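Local atomic coordinates of 1-deoxy-D-xylulose 5-phosphate reductoisomerase (Moraxella catarrhalis, PDB entry 4ZQG), a protein that catalyses the rearrangement and reduction of 1-deoxy-D-xylulose 5-phosphate to 2-C-methyl-D-erythritol 4-phosphate, a step of isoprenoid biosynthesis inhibited by fosmidomycin. Residues I237-C240 with H241-L245; S84-E87 with G88-E91. All coordinates share one frame; numbering follows the deposited sequence.

Contact 1 (I237-C240 with H241-L245); sequences IEAC and HLFDL
His241 lies beside Ile237, one turn further along helix 230-243, where a Schellman-like C-terminal cap ends the helix. Followed outward, His241 CB is 3.8 Å from Glu238 O. CG sits beside the backbone N (chi1 -62°), so the imidazole leans toward the preceding turn: CD2 comes to 3.2 Å from Ile237 O, and NE2 reaches 3.9 Å from Ile237 CG2. The same carbonyl oxygen accepts the helical bond from His241 N, at 3.3 Å and 164° at the hydrogen. On the next side of the helix Leu242 CD1 runs alongside Glu238 CG, 3.9 Å away. His157 of helix 155-162 packs against both side chains. Glu238 OE2 lies close to Asp154 OD2, two acidic groups together; Asp154 is a magnesium ligand, and the Glu238 side chain is about 6 Å from the ion. Phe243 N bonds to Ala239 O, and its ring comes to 4.1 Å from Ala239 CB at CD1, with Leu242 CB over the centre of one face. Asp244 OD1 is hydrogen-bonded to His176 NE2. The positive phi of Asp244 (60°) turns the chain off the helix, and Leu245 N makes the 6→1 bond to Cys240 O at 3.1 Å, in the carbonyl plane and on a lone pair.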
ATOM      1  N   ILE A 237      11.754   1.579 -17.960  1.00 51.32           N
ATOM      2  CA  ILE A 237      11.202   1.140 -19.216  1.00 52.21           C
ATOM      3  C   ILE A 237      10.304  -0.071 -19.046  1.00 52.98           C
ATOM      4  O   ILE A 237       9.239  -0.138 -19.663  1.00 52.78           O
ATOM      5  CB  ILE A 237      12.308   0.879 -20.220  1.00 54.11           C
ATOM      6  CG1 ILE A 237      13.013   2.190 -20.539  1.00 55.23           C
ATOM      7  CG2 ILE A 237      11.755   0.244 -21.484  1.00 54.53           C
ATOM      8  CD1 ILE A 237      14.493   2.011 -20.819  1.00 56.37           C
ATOM      9  N   GLU A 238      10.709  -1.023 -18.196  1.00 55.05           N
ATOM     10  CA  GLU A 238       9.862  -2.183 -17.826  1.00 55.86           C
ATOM     11  C   GLU A 238       8.493  -1.728 -17.354  1.00 53.64           C
ATOM     12  O   GLU A 238       7.474  -2.258 -17.809  1.00 53.89           O
ATOM     13  CB  GLU A 238      10.538  -3.066 -16.734  1.00 60.50           C
ATOM     14  CG  GLU A 238       9.778  -4.362 -16.319  1.00 64.34           C
ATOM     15  CD  GLU A 238      10.509  -5.255 -15.265  1.00 68.59           C
ATOM     16  OE1 GLU A 238      10.416  -6.515 -15.355  1.00 67.18           O
ATOM     17  OE2 GLU A 238      11.158  -4.715 -14.323  1.00 71.29           O
ATOM     18  N   ALA A 239       8.469  -0.746 -16.457  1.00 50.89           N
ATOM     19  CA  ALA A 239       7.214  -0.223 -15.929  1.00 50.31           C
ATOM     20  C   ALA A 239       6.285   0.368 -17.002  1.00 50.88           C
ATOM     21  O   ALA A 239       5.066   0.109 -17.003  1.00 49.97           O
ATOM     22  CB  ALA A 239       7.499   0.814 -14.872  1.00 50.15           C
ATOM     23  N   CYS A 240       6.859   1.136 -17.923  1.00 51.49           N
ATOM     24  CA  CYS A 240       6.088   1.645 -19.039  1.00 53.37           C
ATOM     25  C   CYS A 240       5.346   0.542 -19.768  1.00 53.35           C
ATOM     26  O   CYS A 240       4.155   0.663 -19.979  1.00 54.76           O
ATOM     27  CB  CYS A 240       6.961   2.438 -20.020  1.00 55.56           C
ATOM     28  SG  CYS A 240       7.760   3.951 -19.396  1.00 57.59           S
ATOM     29  N   HIS A 241       6.014  -0.542 -20.147  1.00 53.62           N
ATOM     30  CA  HIS A 241       5.312  -1.632 -20.824  1.00 53.59           C
ATOM     31  C   HIS A 241       4.370  -2.364 -19.923  1.00 53.09           C
ATOM     32  O   HIS A 241       3.287  -2.743 -20.342  1.00 54.47           O
ATOM     33  CB  HIS A 241       6.274  -2.648 -21.427  1.00 55.05           C
ATOM     34  CG  HIS A 241       7.163  -2.072 -22.461  1.00 56.52           C
ATOM     35  ND1 HIS A 241       6.718  -1.775 -23.733  1.00 58.19           N
ATOM     36  CD2 HIS A 241       8.456  -1.680 -22.400  1.00 56.99           C
ATOM     37  CE1 HIS A 241       7.705  -1.216 -24.409  1.00 59.13           C
ATOM     38  NE2 HIS A 241       8.773  -1.155 -23.625  1.00 58.48           N
ATOM     39  N   LEU A 242       4.773  -2.625 -18.689  1.00 52.59           N
ATOM     40  CA  LEU A 242       3.936  -3.467 -17.850  1.00 52.90           C
ATOM     41  C   LEU A 242       2.626  -2.791 -17.550  1.00 55.05           C
ATOM     42  O   LEU A 242       1.562  -3.414 -17.559  1.00 56.74           O
ATOM     43  CB  LEU A 242       4.635  -3.788 -16.534  1.00 52.82           C
ATOM     44  CG  LEU A 242       5.574  -4.997 -16.473  1.00 51.82           C
ATOM     45  CD1 LEU A 242       6.176  -5.032 -15.080  1.00 51.47           C
ATOM     46  CD2 LEU A 242       4.814  -6.255 -16.814  1.00 51.07           C
ATOM     47  N   PHE A 243       2.716  -1.503 -17.244  1.00 55.05           N
ATOM     48  CA  PHE A 243       1.569  -0.779 -16.751  1.00 55.52           C
ATOM     49  C   PHE A 243       0.982   0.179 -17.782  1.00 55.96           C
ATOM     50  O   PHE A 243       0.062   0.921 -17.489  1.00 57.11           O
ATOM     51  CB  PHE A 243       1.985  -0.058 -15.496  1.00 54.81           C
ATOM     52  CG  PHE A 243       2.553  -0.968 -14.472  1.00 53.11           C
ATOM     53  CD1 PHE A 243       3.839  -0.805 -14.014  1.00 52.51           C
ATOM     54  CD2 PHE A 243       1.792  -1.995 -13.974  1.00 53.03           C
ATOM     55  CE1 PHE A 243       4.361  -1.659 -13.069  1.00 51.39           C
ATOM     56  CE2 PHE A 243       2.291  -2.814 -13.011  1.00 51.83           C
ATOM     57  CZ  PHE A 243       3.588  -2.654 -12.577  1.00 51.17           C
ATOM     58  N   ASP A 244       1.496   0.091 -18.999  1.00 55.74           N
ATOM     59  CA  ASP A 244       0.952   0.758 -20.151  1.00 55.47           C
ATOM     60  C   ASP A 244       0.922   2.285 -20.020  1.00 55.59           C
ATOM     61  O   ASP A 244      -0.064   2.911 -20.378  1.00 53.91           O
ATOM     62  CB  ASP A 244      -0.422   0.218 -20.468  1.00 55.77           C
ATOM     63  CG  ASP A 244      -0.830   0.550 -21.842  1.00 57.64           C
ATOM     64  OD1 ASP A 244      -1.949   1.075 -22.019  1.00 61.97           O
ATOM     65  OD2 ASP A 244       0.007   0.379 -22.758  1.00 58.03           O
ATOM     66  N   LEU A 245       2.041   2.846 -19.550  1.00 55.01           N
ATOM     67  CA  LEU A 245       2.226   4.269 -19.355  1.00 54.70           C
ATOM     68  C   LEU A 245       3.455   4.771 -20.102  1.00 55.97           C
ATOM     69  O   LEU A 245       4.234   3.968 -20.636  1.00 59.44           O
ATOM     70  CB  LEU A 245       2.452   4.520 -17.875  1.00 53.76           C
ATOM     71  CG  LEU A 245       1.338   4.105 -16.922  1.00 53.85           C
ATOM     72  CD1 LEU A 245       1.800   4.331 -15.503  1.00 53.26           C
ATOM     73  CD2 LEU A 245       0.056   4.904 -17.159  1.00 54.96           C
TER

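Contact 2 (S84-E87 with G88-E91); sequences SGDE and GLIE
Gly88 N meets two carbonyl oxygens at the N-terminal turn of helix 85-93, directly after strand 81-84 of the parallel, Rossmann-type sheet. Ser84 O lies 3.1 Å from Gly88 N, with the donor 42° out of the carbonyl plane, so this bond misses the lone-pair direction. Gly85 O is nearer to Gly88 N, at 2.9 Å, but the 122° angle at the hydrogen makes that bond weak. Regular helical geometry follows: Leu89 N bonds to Gly85 O in the carbonyl plane, Ile90 N reaches Asp86 O at 3.0 Å, and Glu91 N bonds to Glu87 O.

Side chains of the second turn lie against the carbonyls of the first. In Ile90, chi1 of -72° lays CG1 beside the backbone N, and chi2, short of fully extended, carries CD1 on to a close approach of 3.2 Å from Asp86 O, the oxygen that also accepts the bond from Ile90 N. Leu89 follows a similar course on a buried side, its CG 3.5 Å from Gly85 O. Glu91 leaves in another direction, touching Glu87 O through CB at 3.6 Å while its extended chain carries the carboxylate onward.

Further out, Gly85, whose positive phi at the strand-to-helix turn favours glycine, is joined by backbone hydrogen bonding to Thr61, which fixes the start of the helix to the neighbouring strand 58-61. Helix 111-120 receives Leu89 at Ser113 and Ile90 at Ala116, while Glu91 OE2 forms a salt bridge with Lys58. The side chain of Leu89 is about 5 Å from the bound NAD, placing this turn close to the nucleotide. Side-chain contacts with helix 111-120 and the ion pair with Lys58 thus meet the helix at different residues, and Lys58 would be expected to favour the charged form of Glu91.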
ATOM      1  N   SER A  84      18.905 -28.511 -25.386  1.00 61.85           N
ATOM      2  CA  SER A  84      19.959 -27.499 -25.365  1.00 63.34           C
ATOM      3  C   SER A  84      19.626 -26.256 -26.140  1.00 62.61           C
ATOM      4  O   SER A  84      18.739 -26.267 -26.954  1.00 63.17           O
ATOM      5  CB  SER A  84      21.254 -28.084 -25.911  1.00 64.64           C
ATOM      6  OG  SER A  84      21.162 -28.314 -27.295  1.00 65.55           O
ATOM      7  N   GLY A  85      20.378 -25.196 -25.893  1.00 63.41           N
ATOM      8  CA  GLY A  85      20.199 -23.904 -26.585  1.00 64.27           C
ATOM      9  C   GLY A  85      18.822 -23.270 -26.613  1.00 65.16           C
ATOM     10  O   GLY A  85      17.887 -23.677 -25.927  1.00 65.06           O
ATOM     11  N   ASP A  86      18.709 -22.246 -27.430  1.00 68.73           N
ATOM     12  CA  ASP A  86      17.488 -21.478 -27.527  1.00 71.41           C
ATOM     13  C   ASP A  86      16.333 -22.350 -27.978  1.00 69.05           C
ATOM     14  O   ASP A  86      15.177 -22.148 -27.620  1.00 68.39           O
ATOM     15  CB  ASP A  86      17.704 -20.313 -28.498  1.00 76.43           C
ATOM     16  CG  ASP A  86      18.782 -19.321 -27.993  1.00 80.98           C
ATOM     17  OD1 ASP A  86      19.837 -19.262 -28.650  1.00 88.09           O
ATOM     18  OD2 ASP A  86      18.597 -18.618 -26.959  1.00 79.46           O
ATOM     19  N   GLU A  87      16.663 -23.354 -28.742  1.00 68.35           N
ATOM     20  CA  GLU A  87      15.675 -24.249 -29.261  1.00 70.18           C
ATOM     21  C   GLU A  87      15.007 -24.965 -28.093  1.00 65.93           C
ATOM     22  O   GLU A  87      13.787 -25.132 -28.081  1.00 65.16           O
ATOM     23  CB  GLU A  87      16.357 -25.220 -30.235  1.00 76.54           C
ATOM     24  CG  GLU A  87      17.201 -24.510 -31.325  1.00 81.80           C
ATOM     25  CD  GLU A  87      18.732 -24.494 -31.079  1.00 85.02           C
ATOM     26  OE1 GLU A  87      19.444 -25.230 -31.824  1.00 92.04           O
ATOM     27  OE2 GLU A  87      19.236 -23.750 -30.188  1.00 79.44           O
ATOM     28  N   GLY A  88      15.812 -25.364 -27.106  1.00 61.95           N
ATOM     29  CA  GLY A  88      15.322 -26.034 -25.906  1.00 59.48           C
ATOM     30  C   GLY A  88      14.462 -25.145 -25.033  1.00 57.84           C
ATOM     31  O   GLY A  88      13.467 -25.581 -24.472  1.00 57.79           O
ATOM     32  N   LEU A  89      14.849 -23.888 -24.915  1.00 56.00           N
ATOM     33  CA  LEU A  89      14.116 -22.947 -24.114  1.00 54.82           C
ATOM     34  C   LEU A  89      12.733 -22.676 -24.724  1.00 55.36           C
ATOM     35  O   LEU A  89      11.723 -22.661 -24.024  1.00 54.63           O
ATOM     36  CB  LEU A  89      14.910 -21.649 -23.978  1.00 53.90           C
ATOM     37  CG  LEU A  89      16.328 -21.777 -23.428  1.00 53.50           C
ATOM     38  CD1 LEU A  89      17.031 -20.429 -23.360  1.00 52.97           C
ATOM     39  CD2 LEU A  89      16.300 -22.438 -22.076  1.00 52.94           C
ATOM     40  N   ILE A  90      12.694 -22.505 -26.032  1.00 57.15           N
ATOM     41  CA  ILE A  90      11.447 -22.246 -26.738  1.00 58.35           C
ATOM     42  C   ILE A  90      10.487 -23.411 -26.518  1.00 58.40           C
ATOM     43  O   ILE A  90       9.322 -23.216 -26.220  1.00 59.97           O
ATOM     44  CB  ILE A  90      11.712 -21.954 -28.249  1.00 59.59           C
ATOM     45  CG1 ILE A  90      12.362 -20.566 -28.385  1.00 60.29           C
ATOM     46  CG2 ILE A  90      10.431 -21.971 -29.083  1.00 59.72           C
ATOM     47  CD1 ILE A  90      13.313 -20.440 -29.572  1.00 61.89           C
ATOM     48  N   GLU A  91      11.003 -24.615 -26.607  1.00 58.35           N
ATOM     49  CA  GLU A  91      10.219 -25.803 -26.384  1.00 59.40           C
ATOM     50  C   GLU A  91       9.617 -25.879 -24.998  1.00 58.40           C
ATOM     51  O   GLU A  91       8.455 -26.191 -24.847  1.00 59.91           O
ATOM     52  CB  GLU A  91      11.104 -27.029 -26.601  1.00 61.41           C
ATOM     53  CG  GLU A  91      10.351 -28.335 -26.723  1.00 62.98           C
ATOM     54  CD  GLU A  91      11.275 -29.545 -26.916  1.00 65.67           C
ATOM     55  OE1 GLU A  91      12.271 -29.546 -27.743  1.00 64.35           O
ATOM     56  OE2 GLU A  91      10.953 -30.523 -26.214  1.00 67.59           O
TER

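Overall arrangement
From the N terminus, contact 2 comes first, at the turn from strand 81-84, an outermost strand of the parallel seven-stranded sheet, into helix 85-93. Contact 1 follows much later, at the far end of helix 230-243, just ahead of strand 250-254 in the four-stranded mixed sheet. Each is confined to one continuous segment, so neither closes a long loop; they stand in series, neither nested nor crossed. About 27 Å separates the centres of contact 1 and contact 2 and about 17 Å their nearest atoms, so they do not meet. Contact 2 joins its sheet edge to helix 111-120 near NAD, whereas contact 1 links helices 130-146 and 155-162 to the mixed sheet beside the magnesium site.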